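Aromatic-L-amino-acid decarboxylase (Catharanthus roseus, PDB 6EEW) catalyses the pyridoxal 5'-phosphate-dependent decarboxylation of L-tryptophan to tryptamine and of 5-hydroxy-L-tryptophan to serotonin, working as a homodimer. Local coordinates at residues A[94-98]-A[481-485]; A[426-430]-A[441-445]. All coordinates share one frame; numbering follows the deposited sequence. Where two conformers were deposited one is given.

Interaction 1: A[94-98]-A[481-485]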
loop_
_atom_site.group_PDB
_atom_site.type_symbol
_atom_site.label_atom_id
_atom_site.label_comp_id
_atom_site.label_asym_id
_atom_site.label_seq_id
_atom_site.Cartn_x
_atom_site.Cartn_y
_atom_site.Cartn_z
ATOM N N SER A 94 -15.518 17.520 -2.558
ATOM C CA SER A 94 -16.392 18.680 -2.604
ATOM C C SER A 94 -15.650 19.906 -2.081
ATOM O O SER A 94 -14.874 19.801 -1.126
ATOM C CB SER A 94 -17.655 18.445 -1.782
ATOM O OG SER A 94 -18.462 19.613 -1.759
ATOM N N PRO A 95 -15.870 21.084 -2.675
ATOM C CA PRO A 95 -15.327 22.312 -2.078
ATOM C C PRO A 95 -15.876 22.596 -0.691
ATOM O O PRO A 95 -15.347 23.478 -0.001
ATOM C CB PRO A 95 -15.733 23.399 -3.077
ATOM C CG PRO A 95 -16.932 22.871 -3.737
ATOM C CD PRO A 95 -16.702 21.377 -3.855
ATOM N N ASN A 96 -16.908 21.881 -0.249
ATOM C CA ASN A 96 -17.496 22.115 1.060
ATOM C C ASN A 96 -17.160 21.010 2.049
ATOM O O ASN A 96 -17.797 20.904 3.100
ATOM C CB ASN A 96 -19.005 22.292 0.924
ATOM C CG ASN A 96 -19.367 23.526 0.110
ATOM O OD1 ASN A 96 -18.789 24.604 0.297
ATOM N ND2 ASN A 96 -20.312 23.370 -0.811
ATOM N N PHE A 97 -16.157 20.198 1.738
ATOM C CA PHE A 97 -15.647 19.189 2.656
ATOM C C PHE A 97 -14.522 19.794 3.484
ATOM O O PHE A 97 -13.466 20.123 2.940
ATOM C CB PHE A 97 -15.150 17.967 1.882
ATOM C CG PHE A 97 -14.530 16.905 2.747
ATOM C CD1 PHE A 97 -13.208 17.015 3.162
ATOM C CD2 PHE A 97 -15.246 15.799 3.134
ATOM C CE1 PHE A 97 -12.630 16.038 3.949
ATOM C CE2 PHE A 97 -14.669 14.833 3.923
ATOM C CZ PHE A 97 -13.364 14.956 4.333
ATOM N N TYR A 98 -14.730 19.885 4.805
ATOM C CA TYR A 98 -13.744 20.464 5.717
ATOM C C TYR A 98 -13.413 19.522 6.866
ATOM O O TYR A 98 -12.929 19.972 7.911
ATOM C CB TYR A 98 -14.227 21.800 6.297
ATOM C CG TYR A 98 -14.693 22.789 5.260
ATOM C CD1 TYR A 98 -13.789 23.561 4.551
ATOM C CD2 TYR A 98 -16.041 22.955 4.996
ATOM C CE1 TYR A 98 -14.217 24.457 3.590
ATOM C CE2 TYR A 98 -16.475 23.850 4.042
ATOM C CZ TYR A 98 -15.562 24.599 3.346
ATOM O OH TYR A 98 -15.995 25.492 2.396
ATOM N N HIS A 481 -16.401 29.946 -0.922
ATOM C CA HIS A 481 -16.885 28.780 -0.196
ATOM C C HIS A 481 -16.723 28.972 1.304
ATOM O O HIS A 481 -17.639 28.685 2.085
ATOM C CB HIS A 481 -16.156 27.521 -0.654
ATOM C CG HIS A 481 -16.474 27.121 -2.057
ATOM N ND1 HIS A 481 -15.540 27.154 -3.071
ATOM C CD2 HIS A 481 -17.623 26.676 -2.617
ATOM C CE1 HIS A 481 -16.103 26.750 -4.196
ATOM N NE2 HIS A 481 -17.367 26.454 -3.947
ATOM N N VAL A 482 -15.551 29.441 1.729
ATOM C CA VAL A 482 -15.330 29.675 3.151
ATOM C C VAL A 482 -16.269 30.756 3.652
ATOM O O VAL A 482 -16.840 30.644 4.747
ATOM C CB VAL A 482 -13.856 30.027 3.422
ATOM C CG1 VAL A 482 -13.621 30.260 4.914
ATOM C CG2 VAL A 482 -12.967 28.928 2.917
ATOM N N ARG A 483 -16.444 31.821 2.858
ATOM C CA ARG A 483 -17.384 32.872 3.237
ATOM C C ARG A 483 -18.777 32.303 3.476
ATOM O O ARG A 483 -19.435 32.633 4.470
ATOM C CB ARG A 483 -17.427 33.961 2.164
ATOM C CG ARG A 483 -16.139 34.747 2.030
ATOM C CD ARG A 483 -16.180 35.700 0.855
ATOM N NE ARG A 483 -14.932 36.449 0.736
ATOM C CZ ARG A 483 -14.559 37.408 1.577
ATOM N NH1 ARG A 483 -15.334 37.726 2.607
ATOM N NH2 ARG A 483 -13.414 38.048 1.390
ATOM N N ARG A 484 -19.245 31.439 2.572
ATOM C CA ARG A 484 -20.591 30.895 2.711
ATOM C C ARG A 484 -20.690 29.914 3.873
ATOM O O ARG A 484 -21.728 29.856 4.542
ATOM C CB ARG A 484 -21.042 30.223 1.418
ATOM C CG ARG A 484 -21.114 31.151 0.217
ATOM C CD ARG A 484 -21.917 30.487 -0.892
ATOM N NE ARG A 484 -21.392 29.172 -1.249
ATOM C CZ ARG A 484 -21.944 28.367 -2.150
ATOM N NH1 ARG A 484 -23.043 28.744 -2.791
ATOM N NH2 ARG A 484 -21.401 27.182 -2.409
ATOM N N VAL A 485 -19.632 29.148 4.142
ATOM C CA VAL A 485 -19.650 28.286 5.320
ATOM C C VAL A 485 -19.790 29.124 6.581
ATOM O O VAL A 485 -20.565 28.796 7.484
ATOM C CB VAL A 485 -18.388 27.412 5.384
ATOM C CG1 VAL A 485 -18.298 26.763 6.755
ATOM C CG2 VAL A 485 -18.429 26.340 4.315
#

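Interaction 2: A[426-430]-A[441-445]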
loop_
_atom_site.group_PDB
_atom_site.type_symbol
_atom_site.label_atom_id
_atom_site.label_comp_id
_atom_site.label_asym_id
_atom_site.label_seq_id
_atom_site.Cartn_x
_atom_site.Cartn_y
_atom_site.Cartn_z
ATOM N N CYS A 426 -9.580 25.476 14.962
ATOM C CA CYS A 426 -10.343 24.849 16.033
ATOM C C CYS A 426 -11.100 25.921 16.806
ATOM O O CYS A 426 -10.486 26.850 17.340
ATOM C CB CYS A 426 -9.422 24.062 16.963
ATOM S SG CYS A 426 -8.510 22.716 16.146
ATOM N N PHE A 427 -12.426 25.799 16.864
ATOM C CA PHE A 427 -13.240 26.858 17.455
ATOM C C PHE A 427 -14.438 26.258 18.182
ATOM O O PHE A 427 -14.714 25.058 18.095
ATOM C CB PHE A 427 -13.697 27.863 16.398
ATOM C CG PHE A 427 -14.616 27.286 15.357
ATOM C CD1 PHE A 427 -14.133 26.432 14.381
ATOM C CD2 PHE A 427 -15.969 27.599 15.361
ATOM C CE1 PHE A 427 -14.979 25.905 13.424
ATOM C CE2 PHE A 427 -16.821 27.077 14.408
ATOM C CZ PHE A 427 -16.329 26.226 13.438
ATOM N N ARG A 428 -15.150 27.107 18.920
ATOM C CA ARG A 428 -16.334 26.632 19.632
ATOM C C ARG A 428 -17.197 27.824 20.021
ATOM O O ARG A 428 -16.765 28.974 19.965
ATOM C CB ARG A 428 -15.925 25.816 20.868
ATOM C CG ARG A 428 -15.530 26.683 22.061
ATOM C CD ARG A 428 -14.746 25.916 23.130
ATOM N NE ARG A 428 -15.542 25.355 24.217
ATOM C CZ ARG A 428 -15.381 25.683 25.496
ATOM N NH1 ARG A 428 -14.469 26.582 25.845
ATOM N NH2 ARG A 428 -16.136 25.120 26.429
ATOM N N LEU A 429 -18.437 27.536 20.398
ATOM C CA LEU A 429 -19.284 28.533 21.036
ATOM C C LEU A 429 -18.899 28.654 22.503
ATOM O O LEU A 429 -18.746 27.641 23.193
ATOM C CB LEU A 429 -20.757 28.152 20.903
ATOM C CG LEU A 429 -21.450 28.515 19.590
ATOM C CD1 LEU A 429 -22.773 27.772 19.471
ATOM C CD2 LEU A 429 -21.677 30.025 19.503
ATOM N N LYS A 430 -18.731 29.887 22.981
ATOM C CA LYS A 430 -18.374 30.065 24.378
ATOM C C LYS A 430 -19.459 29.476 25.278
ATOM O O LYS A 430 -20.642 29.468 24.925
ATOM C CB LYS A 430 -18.179 31.541 24.714
ATOM C CG LYS A 430 -16.907 32.164 24.170
ATOM C CD LYS A 430 -16.795 33.606 24.653
ATOM C CE LYS A 430 -15.475 34.237 24.258
ATOM N NZ LYS A 430 -15.450 35.678 24.614
ATOM N N VAL A 441 -24.210 22.235 23.278
ATOM C CA VAL A 441 -24.506 23.331 22.357
ATOM C C VAL A 441 -23.651 23.204 21.104
ATOM O O VAL A 441 -24.143 23.296 19.970
ATOM C CB VAL A 441 -24.286 24.690 23.044
ATOM C CG1 VAL A 441 -24.584 25.827 22.073
ATOM C CG2 VAL A 441 -25.132 24.810 24.311
ATOM N N ASN A 442 -22.356 22.965 21.292
ATOM C CA ASN A 442 -21.480 22.849 20.135
ATOM C C ASN A 442 -21.775 21.582 19.338
ATOM O O ASN A 442 -21.682 21.584 18.102
ATOM C CB ASN A 442 -20.024 22.883 20.602
ATOM C CG ASN A 442 -19.568 24.285 20.989
ATOM O OD1 ASN A 442 -19.324 25.137 20.133
ATOM N ND2 ASN A 442 -19.458 24.528 22.293
ATOM N N LYS A 443 -22.162 20.498 20.019
ATOM C CA LYS A 443 -22.520 19.268 19.320
ATOM C C LYS A 443 -23.760 19.466 18.457
ATOM O O LYS A 443 -23.822 18.993 17.315
ATOM C CB LYS A 443 -22.736 18.154 20.343
ATOM C CG LYS A 443 -22.339 16.776 19.858
ATOM C CD LYS A 443 -22.732 15.709 20.879
ATOM C CE LYS A 443 -22.356 16.132 22.298
ATOM N NZ LYS A 443 -20.900 16.412 22.458
ATOM N N LYS A 444 -24.752 20.182 18.986
ATOM C CA LYS A 444 -25.947 20.488 18.209
ATOM C C LYS A 444 -25.609 21.346 17.000
ATOM O O LYS A 444 -26.136 21.124 15.901
ATOM C CB LYS A 444 -26.973 21.194 19.094
ATOM C CG LYS A 444 -28.290 21.497 18.406
ATOM C CD LYS A 444 -28.837 20.268 17.685
ATOM C CE LYS A 444 -30.316 20.432 17.360
ATOM N NZ LYS A 444 -30.615 21.760 16.754
ATOM N N LEU A 445 -24.732 22.336 17.178
ATOM C CA LEU A 445 -24.343 23.164 16.042
ATOM C C LEU A 445 -23.669 22.324 14.961
ATOM O O LEU A 445 -23.991 22.444 13.770
ATOM C CB LEU A 445 -23.416 24.288 16.496
ATOM C CG LEU A 445 -22.926 25.163 15.342
ATOM C CD1 LEU A 445 -24.112 25.833 14.662
ATOM C CD2 LEU A 445 -21.921 26.189 15.830
#

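Interaction 1: A[94-98]-A[481-485]
Pro95 sets its CB over one face of the His481 imidazole, 3.5 Å from the ring centroid and 10° off the ring normal, a CH-pi contact. Proline suits this place as a stiff ring whose C-H groups can lie on an aromatic face. CG shares the approach, 3.6 Å from His481 NE2. Both imidazole nitrogens are engaged elsewhere, ND1 with the backbone N of Glu478 and NE2 with Glu46, which fixes the rotation of the ring that Pro95 meets.

Tyr98 adds packing by its hydroxyl end. It points its CB toward the helix, and with CG anti to its own carbonyl carbon (chi1 -52°) the phenol is aimed at the helix flank, where OH ends 3.7 Å from His481 CB.

Such packing joins a type I beta turn, Ser94 to Phe97, and the residue after it to the flank of helix 479-496 in the C-terminal part of this group II decarboxylase. The same loop continues to Pro102, which binds L-tryptophan.

Polar groups shape the turn itself. Ser94 OG accepts from Asn96 N at 3.1 Å in an ST turn, and the backbone bond from Phe97 N to Ser94 O closes the beta turn. The Asn96 amide, turned 74° from the imidazole plane, sets OD1 3.8 Å from His481 CD2. Arg484, at the solvent edge, carries its guanidinium to a salt bridge with Glu46.

Interaction 2: A[426-430]-A[441-445]
Strand 426-429 runs across helix 441-445 at 111°, the segment axes 8.3 Å apart at closest approach, with Leu429 and Asn442 the nearest residues across the contact at 6.2 Å between their CA atoms. This is a helix packed on an antiparallel sheet: helix 438-451 follows strand 424-429 in the chain and lies against the four-stranded sheet of the C-terminal part, where Asn442 also touches Tyr466 and Leu468 of strand 465-471.

The polar link is made by one side chain gripping one residue of the strand. Asn442 OD1 takes the backbone N-H of Leu429 at 2.6 Å, nearly straight at 175°, in the carbonyl plane and on a lone pair. Its ND2 gives only a weak bond, 3.3 Å, to Leu429 O. Asparagine suits the place because its amide offers an acceptor and a donor together, matching the N-H and C=O of a single residue; ND2 also bonds to Val438 O in the first turn of its own helix. The two ends of the amide are thus held, which fixes its flip and turns a buried polar group into a link between helix and strand. Arg428 packs its CB 3.5 Å from Asn442 OD1, while its guanidinium turns off to a salt bridge with Glu415 on the neighbouring strand.

Beside the amide, Leu429 points its CB toward the helix. Its CG is anti to the carbonyl carbon (chi1 -82°), and from there the side chain crosses Val441 and Leu445 at about a right angle, its CD1 doing the touching. Branched aliphatic side chains suit this buried place; Thr493 of helix 479-496 touches both leucines. CD1 of Leu429 lies 3.7 Å from Val441 CG1 and 4.1 Å from Leu445 CD2.

From the N terminus, the chain first passes through residues 94-98, in the loop between helices 74-85 and 107-119, and then runs through the seven-stranded mixed sheet before reaching the C-terminal part. There strand 424-429 and helix 438-451 meet in interaction 2, closing a short loop with ten residues between its segments. Helix 479-496 comes last and closes interaction 1, a loop with 382 intervening residues inside which interaction 2 is nested. Their centres lie about 18 Å apart, and their nearest atoms, about 7 Å apart, do not touch. Helix 479-496 connects them: its beginning meets the early loop, while Leu492 and Thr493 farther along pack on Leu445.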